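Local coordinates for uncharacterized protein lp_2219 (PDB 3HFQ) that is of unknown function but folds as a seven-bladed beta-propeller of the lactonase family, which makes a sugar-lactone hydrolase activity possible though unproven, at residues V82-Y90 / Y101-T109. The protein carries 1 engineered substitution. Sequence-based numbering, arbitrary orientation.
Sequences VAPGTPPAY and YSANYHKGT
Asn104 turns its carboxamide against the backbone of Thr86: ND2 gives a hydrogen bond to Thr86 O (2.9 Å), which lies almost in the amide plane, although the donor itself sits well above the carbonyl plane it approaches. CG anti to the backbone N (chi1 -166°) carries the group over to Thr86 and, with ND2 on Thr86 O, OD1 accepts from Lys107 N at 2.9 Å, an Asx motif; the two bonds together hold the amide's rotation. A leucine here would probably leave Thr86 O without its amide donor and the turn at 105-107 without its side-chain acceptor. The side chain of Thr86 crosses that of His106 at about a right angle, its OG1 near the plane of the imidazole at the ring edge and its CB 3.6 Å from His106 CD2. These residues lie where one propeller blade hands over to the next: 82-84 ends the outermost strand of one, and Tyr90 enters the following blade's first strand beside Ala103. There Ala89 and Tyr90 both face Ala103 in a classic beta bulge, Ala89 N bonding Ala103 O at 2.6 Å. Lys107, extended beyond CG, reaches back to Pro84 O with NZ (2.8 Å), and NZ also donates to a water within hydrogen-bonding distance of Ala83 O and Thr86 O.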
ATOM      1  N   VAL A  82      10.635   9.110  15.572  1.00 13.12           N
ATOM      2  CA  VAL A  82       9.803  10.205  15.112  1.00 15.76           C
ATOM      3  C   VAL A  82      10.587  11.498  14.974  1.00 18.29           C
ATOM      4  O   VAL A  82      11.694  11.629  15.497  1.00 18.93           O
ATOM      5  CB  VAL A  82       8.622  10.436  16.078  1.00 15.21           C
ATOM      6  CG1 VAL A  82       7.715   9.207  16.091  1.00 13.29           C
ATOM      7  CG2 VAL A  82       9.144  10.718  17.478  1.00 15.75           C
ATOM      8  N   ALA A  83      10.000  12.451  14.262  1.00 17.33           N
ATOM      9  CA  ALA A  83      10.630  13.744  14.044  1.00 19.33           C
ATOM     10  C   ALA A  83       9.545  14.796  13.891  1.00 18.50           C
ATOM     11  O   ALA A  83       8.419  14.487  13.503  1.00 14.05           O
ATOM     12  CB  ALA A  83      11.493  13.700  12.787  1.00 21.83           C
ATOM     13  N   PRO A  84       9.864  16.057  14.212  1.00 24.18           N
ATOM     14  CA  PRO A  84       8.854  17.107  14.074  1.00 22.89           C
ATOM     15  C   PRO A  84       8.236  17.088  12.680  1.00 23.94           C
ATOM     16  O   PRO A  84       8.939  16.976  11.673  1.00 23.55           O
ATOM     17  CB  PRO A  84       9.637  18.395  14.376  1.00 23.95           C
ATOM     18  CG  PRO A  84      11.098  17.991  14.253  1.00 25.59           C
ATOM     19  CD  PRO A  84      11.113  16.593  14.777  1.00 20.45           C
ATOM     20  N   GLY A  85       6.912  17.171  12.633  1.00 18.69           N
ATOM     21  CA  GLY A  85       6.220  17.149  11.361  1.00 19.29           C
ATOM     22  C   GLY A  85       5.149  16.074  11.299  1.00 20.81           C
ATOM     23  O   GLY A  85       4.836  15.415  12.298  1.00 15.17           O
ATOM     24  N   THR A  86       4.595  15.889  10.107  1.00 18.31           N
ATOM     25  CA  THR A  86       3.538  14.913   9.880  1.00 17.07           C
ATOM     26  C   THR A  86       4.036  13.474   9.859  1.00 16.70           C
ATOM     27  O   THR A  86       5.212  13.215   9.603  1.00 16.03           O
ATOM     28  CB  THR A  86       2.843  15.170   8.537  1.00 19.17           C
ATOM     29  OG1 THR A  86       3.792  15.001   7.476  1.00 20.50           O
ATOM     30  CG2 THR A  86       2.283  16.582   8.487  1.00 19.88           C
ATOM     31  N   PRO A  87       3.138  12.517  10.141  1.00 12.23           N
ATOM     32  CA  PRO A  87       3.501  11.097  10.136  1.00 14.11           C
ATOM     33  C   PRO A  87       3.613  10.673   8.671  1.00 10.51           C
ATOM     34  O   PRO A  87       3.073  11.340   7.790  1.00 13.03           O
ATOM     35  CB  PRO A  87       2.307  10.422  10.819  1.00 19.23           C
ATOM     36  CG  PRO A  87       1.662  11.532  11.610  1.00 22.05           C
ATOM     37  CD  PRO A  87       1.781  12.704  10.678  1.00 17.05           C
ATOM     38  N   PRO A  88       4.320   9.568   8.392  1.00 13.37           N
ATOM     39  CA  PRO A  88       4.471   9.093   7.012  1.00 14.57           C
ATOM     40  C   PRO A  88       3.180   8.476   6.460  1.00 13.61           C
ATOM     41  O   PRO A  88       2.154   8.463   7.144  1.00 12.81           O
ATOM     42  CB  PRO A  88       5.614   8.086   7.119  1.00 12.81           C
ATOM     43  CG  PRO A  88       5.452   7.542   8.512  1.00 14.65           C
ATOM     44  CD  PRO A  88       5.158   8.786   9.319  1.00 14.12           C
ATOM     45  N   ALA A  89       3.236   7.962   5.231  1.00  8.51           N
ATOM     46  CA  ALA A  89       2.056   7.378   4.593  1.00  8.91           C
ATOM     47  C   ALA A  89       2.235   5.935   4.121  1.00 10.30           C
ATOM     48  O   ALA A  89       1.262   5.271   3.762  1.00 10.05           O
ATOM     49  CB  ALA A  89       1.629   8.249   3.414  1.00 11.15           C
ATOM     50  N   TYR A  90       3.474   5.460   4.109  1.00 12.28           N
ATOM     51  CA  TYR A  90       3.775   4.102   3.668  1.00 10.95           C
ATOM     52  C   TYR A  90       4.973   3.593   4.457  1.00 11.68           C
ATOM     53  O   TYR A  90       5.818   4.380   4.882  1.00  9.99           O
ATOM     54  CB  TYR A  90       4.116   4.104   2.174  1.00 10.51           C
ATOM     55  CG  TYR A  90       4.241   2.733   1.532  1.00 10.84           C
ATOM     56  CD1 TYR A  90       3.110   2.043   1.094  1.00 15.04           C
ATOM     57  CD2 TYR A  90       5.489   2.132   1.352  1.00 10.21           C
ATOM     58  CE1 TYR A  90       3.216   0.794   0.484  1.00 14.22           C
ATOM     59  CE2 TYR A  90       5.608   0.875   0.745  1.00 11.80           C
ATOM     60  CZ  TYR A  90       4.466   0.214   0.314  1.00 18.18           C
ATOM     61  OH  TYR A  90       4.568  -1.016  -0.298  1.00 16.68           O
ATOM     62  N   TYR A 101      11.699   1.030   5.306  1.00  6.42           N
ATOM     63  CA  TYR A 101      11.543   2.219   4.474  1.00  8.14           C
ATOM     64  C   TYR A 101      10.191   2.870   4.739  1.00 11.71           C
ATOM     65  O   TYR A 101       9.211   2.181   5.020  1.00 11.13           O
ATOM     66  CB  TYR A 101      11.600   1.851   2.990  1.00 10.95           C
ATOM     67  CG  TYR A 101      12.811   1.053   2.572  1.00 11.38           C
ATOM     68  CD1 TYR A 101      14.086   1.613   2.589  1.00 12.21           C
ATOM     69  CD2 TYR A 101      12.673  -0.261   2.127  1.00 12.19           C
ATOM     70  CE1 TYR A 101      15.202   0.876   2.181  1.00 17.13           C
ATOM     71  CE2 TYR A 101      13.774  -1.002   1.719  1.00 13.24           C
ATOM     72  CZ  TYR A 101      15.035  -0.429   1.745  1.00 14.44           C
ATOM     73  OH  TYR A 101      16.124  -1.176   1.361  1.00 10.31           O
ATOM     74  N   SER A 102      10.138   4.195   4.655  1.00  9.93           N
ATOM     75  CA  SER A 102       8.882   4.906   4.848  1.00 11.15           C
ATOM     76  C   SER A 102       8.798   6.077   3.881  1.00 11.39           C
ATOM     77  O   SER A 102       9.824   6.633   3.468  1.00 10.99           O
ATOM     78  CB  SER A 102       8.733   5.398   6.296  1.00 10.46           C
ATOM     79  OG  SER A 102       9.780   6.271   6.674  1.00 16.08           O
ATOM     80  N   ALA A 103       7.570   6.433   3.516  1.00  8.92           N
ATOM     81  CA  ALA A 103       7.312   7.536   2.595  1.00 10.88           C
ATOM     82  C   ALA A 103       6.490   8.599   3.307  1.00 12.06           C
ATOM     83  O   ALA A 103       5.505   8.274   3.964  1.00 13.42           O
ATOM     84  CB  ALA A 103       6.546   7.026   1.384  1.00 11.95           C
ATOM     85  N   ASN A 104       6.877   9.864   3.179  1.00  7.87           N
ATOM     86  CA  ASN A 104       6.120  10.923   3.834  1.00 10.10           C
ATOM     87  C   ASN A 104       5.496  11.852   2.803  1.00 11.68           C
ATOM     88  O   ASN A 104       6.190  12.550   2.066  1.00 15.71           O
ATOM     89  CB  ASN A 104       7.007  11.724   4.788  1.00 11.64           C
ATOM     90  CG  ASN A 104       6.199  12.601   5.728  1.00 14.99           C
ATOM     91  OD1 ASN A 104       5.409  13.443   5.291  1.00 12.21           O
ATOM     92  ND2 ASN A 104       6.389  12.407   7.026  1.00 14.57           N
ATOM     93  N   TYR A 105       4.172  11.853   2.776  1.00 11.85           N
ATOM     94  CA  TYR A 105       3.397  12.651   1.837  1.00  8.81           C
ATOM     95  C   TYR A 105       3.620  14.152   1.947  1.00 11.54           C
ATOM     96  O   TYR A 105       4.066  14.794   1.000  1.00 13.60           O
ATOM     97  CB  TYR A 105       1.915  12.331   2.031  1.00 10.89           C
ATOM     98  CG  TYR A 105       0.993  12.939   0.998  1.00  9.20           C
ATOM     99  CD1 TYR A 105       0.541  14.255   1.117  1.00 10.00           C
ATOM    100  CD2 TYR A 105       0.544  12.183  -0.080  1.00 12.45           C
ATOM    101  CE1 TYR A 105      -0.336  14.802   0.176  1.00 12.65           C
ATOM    102  CE2 TYR A 105      -0.328  12.717  -1.024  1.00 15.02           C
ATOM    103  CZ  TYR A 105      -0.769  14.020  -0.887  1.00 14.51           C
ATOM    104  OH  TYR A 105      -1.644  14.530  -1.823  1.00 18.04           O
ATOM    105  N   HIS A 106       3.312  14.705   3.113  1.00 10.50           N
ATOM    106  CA  HIS A 106       3.437  16.138   3.339  1.00 11.64           C
ATOM    107  C   HIS A 106       4.865  16.687   3.267  1.00 14.40           C
ATOM    108  O   HIS A 106       5.079  17.781   2.744  1.00 17.60           O
ATOM    109  CB  HIS A 106       2.795  16.476   4.684  1.00 15.79           C
ATOM    110  CG  HIS A 106       1.394  15.961   4.822  1.00 31.34           C
ATOM    111  ND1 HIS A 106       0.326  16.515   4.144  1.00 36.98           N
ATOM    112  CD2 HIS A 106       0.894  14.919   5.524  1.00 33.19           C
ATOM    113  CE1 HIS A 106      -0.771  15.834   4.426  1.00 37.00           C
ATOM    114  NE2 HIS A 106      -0.454  14.859   5.262  1.00 32.86           N
ATOM    115  N   LYS A 107       5.840  15.936   3.774  1.00 14.66           N
ATOM    116  CA  LYS A 107       7.233  16.387   3.756  1.00 17.09           C
ATOM    117  C   LYS A 107       7.948  16.160   2.425  1.00 18.49           C
ATOM    118  O   LYS A 107       8.943  16.826   2.132  1.00 16.33           O
ATOM    119  CB  LYS A 107       8.038  15.689   4.855  1.00 15.06           C
ATOM    120  CG  LYS A 107       7.655  16.058   6.274  1.00 19.64           C
ATOM    121  CD  LYS A 107       8.560  15.314   7.253  1.00 24.88           C
ATOM    122  CE  LYS A 107       8.567  15.958   8.623  1.00 31.91           C
ATOM    123  NZ  LYS A 107       9.566  15.301   9.514  1.00 35.90           N
ATOM    124  N   GLY A 108       7.450  15.211   1.635  1.00 11.39           N
ATOM    125  CA  GLY A 108       8.064  14.911   0.349  1.00  9.69           C
ATOM    126  C   GLY A 108       9.373  14.166   0.534  1.00 11.16           C
ATOM    127  O   GLY A 108      10.343  14.380  -0.197  1.00 13.68           O
ATOM    128  N   THR A 109       9.392  13.266   1.510  1.00 11.16           N
ATOM    129  CA  THR A 109      10.597  12.513   1.821  1.00 10.76           C
ATOM    130  C   THR A 109      10.466  11.000   1.791  1.00 15.28           C
ATOM    131  O   THR A 109       9.372  10.441   1.888  1.00 12.23           O
ATOM    132  CB  THR A 109      11.111  12.875   3.227  1.00 13.25           C
ATOM    133  OG1 THR A 109      10.082  12.598   4.188  1.00 12.98           O
ATOM    134  CG2 THR A 109      11.479  14.343   3.306  1.00 11.10           C
TER
HETATM  135  O   HOH W   1       7.598  13.870  10.809  1.00 29.90           O
HETATM  136  O   HOH W   2       2.416  11.475   5.125  1.00 13.03           O